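Local atomic coordinates of Rab5 protein, putative (Plasmodium falciparum, PDB entry 3CLV), a protein that is probably a Rab-type small G protein of the Ras family and holds guanosine-5'-diphosphate in its pocket. Residues N147-N155 against I194-N205. Residues are numbered along the deposited sequence; the frame is centred on the assembly and turned at random.
Sequences NYIIILVAN and IFYMLAEEIYKN. With GDP (guanosine-5'-diphosphate), chain D.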
# COMPACT_ATOMS: atom_id res chain seq x y z
N ASN A 147 5.34 6.24 12.15
CA ASN A 147 5.33 5.43 13.36
C ASN A 147 5.16 3.98 12.92
O ASN A 147 4.13 3.62 12.37
CB ASN A 147 4.22 5.88 14.35
CG ASN A 147 2.83 5.83 13.73
OD1 ASN A 147 2.59 6.40 12.66
ND2 ASN A 147 1.90 5.17 14.40
N TYR A 148 6.19 3.17 13.06
CA TYR A 148 6.08 1.76 12.75
C TYR A 148 6.34 1.00 14.02
O TYR A 148 7.16 1.42 14.84
CB TYR A 148 7.10 1.33 11.68
CG TYR A 148 6.94 2.04 10.36
CD1 TYR A 148 5.90 1.71 9.48
CD2 TYR A 148 7.82 3.06 9.99
CE1 TYR A 148 5.75 2.38 8.25
CE2 TYR A 148 7.68 3.74 8.77
CZ TYR A 148 6.66 3.39 7.92
OH TYR A 148 6.55 4.09 6.76
N ILE A 149 5.66 -0.12 14.18
CA ILE A 149 6.13 -1.16 15.11
C ILE A 149 7.20 -1.95 14.35
O ILE A 149 6.90 -2.64 13.37
CB ILE A 149 4.98 -2.08 15.60
CG1 ILE A 149 3.92 -1.25 16.33
CG2 ILE A 149 5.55 -3.16 16.52
CD1 ILE A 149 2.57 -1.98 16.52
N ILE A 150 8.45 -1.83 14.81
CA ILE A 150 9.60 -2.43 14.11
C ILE A 150 10.13 -3.61 14.91
O ILE A 150 10.39 -3.49 16.12
CB ILE A 150 10.73 -1.42 13.87
CG1 ILE A 150 10.24 -0.21 13.05
CG2 ILE A 150 11.93 -2.10 13.19
CD1 ILE A 150 11.17 0.99 13.16
N ILE A 151 10.28 -4.74 14.23
CA ILE A 151 10.94 -5.91 14.76
C ILE A 151 12.19 -6.23 13.93
O ILE A 151 12.13 -6.39 12.70
CB ILE A 151 9.98 -7.11 14.95
CG1 ILE A 151 10.69 -8.29 15.65
CG2 ILE A 151 9.28 -7.53 13.62
CD1 ILE A 151 9.67 -9.17 16.43
N LEU A 152 13.33 -6.28 14.62
CA LEU A 152 14.59 -6.60 13.99
C LEU A 152 14.76 -8.10 14.12
O LEU A 152 14.63 -8.65 15.23
CB LEU A 152 15.74 -5.83 14.64
CG LEU A 152 17.15 -6.12 14.16
CD1 LEU A 152 17.32 -5.62 12.70
CD2 LEU A 152 18.17 -5.42 15.08
N VAL A 153 14.99 -8.78 13.00
CA VAL A 153 15.02 -10.25 12.99
C VAL A 153 16.41 -10.74 12.63
O VAL A 153 16.94 -10.41 11.56
CB VAL A 153 13.95 -10.88 12.04
CG1 VAL A 153 14.10 -12.43 11.94
CG2 VAL A 153 12.53 -10.52 12.47
N ALA A 154 17.01 -11.50 13.55
CA ALA A 154 18.30 -12.15 13.32
C ALA A 154 18.03 -13.55 12.79
O ALA A 154 17.80 -14.49 13.56
CB ALA A 154 19.11 -12.20 14.62
N ASN A 155 18.01 -13.69 11.46
CA ASN A 155 17.72 -14.98 10.85
C ASN A 155 18.99 -15.84 10.62
O ASN A 155 20.11 -15.33 10.56
CB ASN A 155 16.91 -14.80 9.55
CG ASN A 155 16.30 -16.11 9.05
OD1 ASN A 155 15.66 -16.85 9.80
ND2 ASN A 155 16.43 -16.36 7.74
N ILE A 194 7.75 -14.21 15.60
CA ILE A 194 7.87 -12.86 15.02
C ILE A 194 6.50 -12.17 15.08
O ILE A 194 6.36 -11.04 15.52
CB ILE A 194 8.31 -12.90 13.52
CG1 ILE A 194 9.73 -13.45 13.36
CG2 ILE A 194 8.15 -11.50 12.88
CD1 ILE A 194 10.11 -13.80 11.88
N PHE A 195 5.48 -12.88 14.63
CA PHE A 195 4.17 -12.32 14.47
C PHE A 195 3.40 -12.31 15.78
O PHE A 195 2.54 -11.46 15.98
CB PHE A 195 3.44 -13.05 13.34
CG PHE A 195 4.08 -12.81 12.00
CD1 PHE A 195 3.72 -11.70 11.25
CD2 PHE A 195 5.10 -13.65 11.54
CE1 PHE A 195 4.32 -11.45 10.03
CE2 PHE A 195 5.72 -13.42 10.33
CZ PHE A 195 5.34 -12.31 9.57
N TYR A 196 3.76 -13.22 16.70
CA TYR A 196 3.17 -13.20 18.05
C TYR A 196 3.55 -11.91 18.75
O TYR A 196 2.68 -11.24 19.33
CB TYR A 196 3.64 -14.39 18.90
CG TYR A 196 3.16 -15.76 18.43
CD1 TYR A 196 2.14 -15.89 17.49
CD2 TYR A 196 3.71 -16.93 18.97
CE1 TYR A 196 1.71 -17.15 17.06
CE2 TYR A 196 3.28 -18.18 18.54
CZ TYR A 196 2.29 -18.28 17.59
OH TYR A 196 1.86 -19.53 17.18
N MET A 197 4.83 -11.57 18.68
CA MET A 197 5.39 -10.36 19.28
C MET A 197 4.77 -9.09 18.68
O MET A 197 4.37 -8.17 19.42
CB MET A 197 6.92 -10.34 19.12
CG MET A 197 7.67 -11.38 20.01
SD MET A 197 9.47 -11.27 19.84
CE MET A 197 9.82 -9.80 20.77
N LEU A 198 4.68 -9.06 17.34
CA LEU A 198 4.03 -7.95 16.64
C LEU A 198 2.57 -7.80 17.03
O LEU A 198 2.11 -6.70 17.30
CB LEU A 198 4.12 -8.13 15.12
CG LEU A 198 5.50 -7.89 14.48
CD1 LEU A 198 5.45 -8.18 12.97
CD2 LEU A 198 5.95 -6.44 14.75
N ALA A 199 1.83 -8.91 17.02
CA ALA A 199 0.42 -8.90 17.38
C ALA A 199 0.21 -8.41 18.83
O ALA A 199 -0.70 -7.59 19.09
CB ALA A 199 -0.21 -10.28 17.14
N GLU A 200 1.03 -8.90 19.76
CA GLU A 200 1.00 -8.40 21.16
C GLU A 200 1.17 -6.87 21.21
O GLU A 200 0.45 -6.16 21.90
CB GLU A 200 2.07 -9.09 22.02
CG GLU A 200 1.82 -10.58 22.25
CD GLU A 200 3.04 -11.34 22.77
OE1 GLU A 200 4.19 -10.84 22.68
OE2 GLU A 200 2.85 -12.48 23.25
N GLU A 201 2.15 -6.37 20.46
CA GLU A 201 2.41 -4.95 20.37
C GLU A 201 1.26 -4.15 19.70
O GLU A 201 0.91 -3.07 20.16
CB GLU A 201 3.74 -4.72 19.64
CG GLU A 201 4.34 -3.36 19.89
CD GLU A 201 4.77 -3.14 21.34
OE1 GLU A 201 5.10 -4.11 22.07
OE2 GLU A 201 4.79 -1.96 21.73
N ILE A 202 0.67 -4.68 18.62
CA ILE A 202 -0.49 -4.01 18.01
C ILE A 202 -1.63 -3.90 19.02
O ILE A 202 -2.24 -2.84 19.16
CB ILE A 202 -1.00 -4.72 16.72
CG1 ILE A 202 0.03 -4.60 15.59
CG2 ILE A 202 -2.33 -4.12 16.26
CD1 ILE A 202 -0.22 -5.60 14.43
N TYR A 203 -1.91 -4.99 19.74
CA TYR A 203 -3.00 -5.04 20.71
C TYR A 203 -2.79 -4.02 21.83
O TYR A 203 -3.70 -3.26 22.18
CB TYR A 203 -3.10 -6.43 21.32
CG TYR A 203 -4.27 -6.59 22.28
CD1 TYR A 203 -5.55 -6.79 21.80
CD2 TYR A 203 -4.07 -6.54 23.66
CE1 TYR A 203 -6.64 -6.95 22.67
CE2 TYR A 203 -5.15 -6.69 24.55
CZ TYR A 203 -6.42 -6.89 24.03
OH TYR A 203 -7.50 -7.04 24.88
N LYS A 204 -1.59 -4.04 22.38
CA LYS A 204 -1.16 -3.10 23.40
C LYS A 204 -1.45 -1.67 22.94
O LYS A 204 -1.93 -0.84 23.72
CB LYS A 204 0.32 -3.32 23.68
CG LYS A 204 0.95 -2.51 24.80
CD LYS A 204 2.44 -2.81 24.85
CE LYS A 204 3.07 -2.35 26.16
NZ LYS A 204 3.02 -0.86 26.33
N ASN A 205 -1.18 -1.39 21.67
CA ASN A 205 -1.44 -0.09 21.09
C ASN A 205 -2.91 0.26 20.88
O ASN A 205 -3.31 1.39 21.19
CB ASN A 205 -0.65 0.11 19.80
CG ASN A 205 0.76 0.57 20.08
OD1 ASN A 205 0.99 1.76 20.23
ND2 ASN A 205 1.68 -0.37 20.20
PB GDP D . 15.48 -13.50 0.58
O1B GDP D . 14.03 -13.67 0.25
O2B GDP D . 16.25 -13.01 -0.63
O3B GDP D . 15.72 -12.54 1.72
O3A GDP D . 16.13 -14.90 1.07
PA GDP D . 15.62 -16.39 0.65
O1A GDP D . 15.56 -16.52 -0.86
O2A GDP D . 14.38 -16.81 1.36
O5' GDP D . 16.85 -17.28 1.17
C5' GDP D . 18.18 -17.13 0.65
C4' GDP D . 18.95 -18.43 0.94
O4' GDP D . 19.15 -18.58 2.35
C3' GDP D . 18.26 -19.71 0.47
O3' GDP D . 19.32 -20.57 0.03
C2' GDP D . 17.62 -20.30 1.73
O2' GDP D . 17.49 -21.73 1.72
C1' GDP D . 18.63 -19.85 2.78
N9 GDP D . 18.00 -19.62 4.09
C8 GDP D . 16.93 -18.84 4.34
N7 GDP D . 16.63 -18.86 5.65
C5 GDP D . 17.54 -19.66 6.25
C6 GDP D . 17.81 -20.12 7.64
O6 GDP D . 17.08 -19.73 8.58
N1 GDP D . 18.86 -20.95 7.84
C2 GDP D . 19.67 -21.38 6.84
N2 GDP D . 20.70 -22.21 7.13
N3 GDP D . 19.47 -21.01 5.53
C4 GDP D . 18.44 -20.16 5.21
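I194 meets two strand residues with different branches: its CD1 lies 4.1 Å from CG2 of V153, the two side chains crossing at about a right angle, while its CG2 faces CG2 of I151. All three residues are buried, and their branches bring only methyl and methylene surface to these meetings, with no polar group to satisfy. One turn on, M197 adds a flexible thioether; an extended chi2 (-178°) carries SD to 4.0 Å from CD1 of I151. L198 is the middle of the contact. Its CD2 touches CG2 of I149 and CG2 of I151, each at 3.7 Å, bridging two strand residues that point to the same face. With CG1 of I151 anti to the backbone N (chi1 -175°), its CG2 meets L198 while CD1 reaches M197 and the carbonyl oxygen of I194, and the two branches divide the helix surface between them. E201 contributes the aliphatic part of its side chain: CG packs 3.6 Å from CG2 of I149, a use of glutamate that suits the partly exposed margin. I202 presents CG1 to CD1 of I149 at 3.8 Å. At the end N205 reaches back one turn, ND2 donating to E201 O over 2.8 Å in a nearly straight bond (169°). The donor stands above the carbonyl plane, on the face opposite the backbone N of N205, which also binds this oxygen; the amide nitrogen thereby lies near CD1 of I149. No hydrogen bond joins strand to helix. Helix 191-206 thus runs nearly antiparallel to strand 149-155 across one face of the central Ras-like sheet, whose strands 119-125 and 179-183 flank this one; I150 and L152 point to the other face, against helix 129-145, and N155 ends the strand at the guanosine-5'-diphosphate.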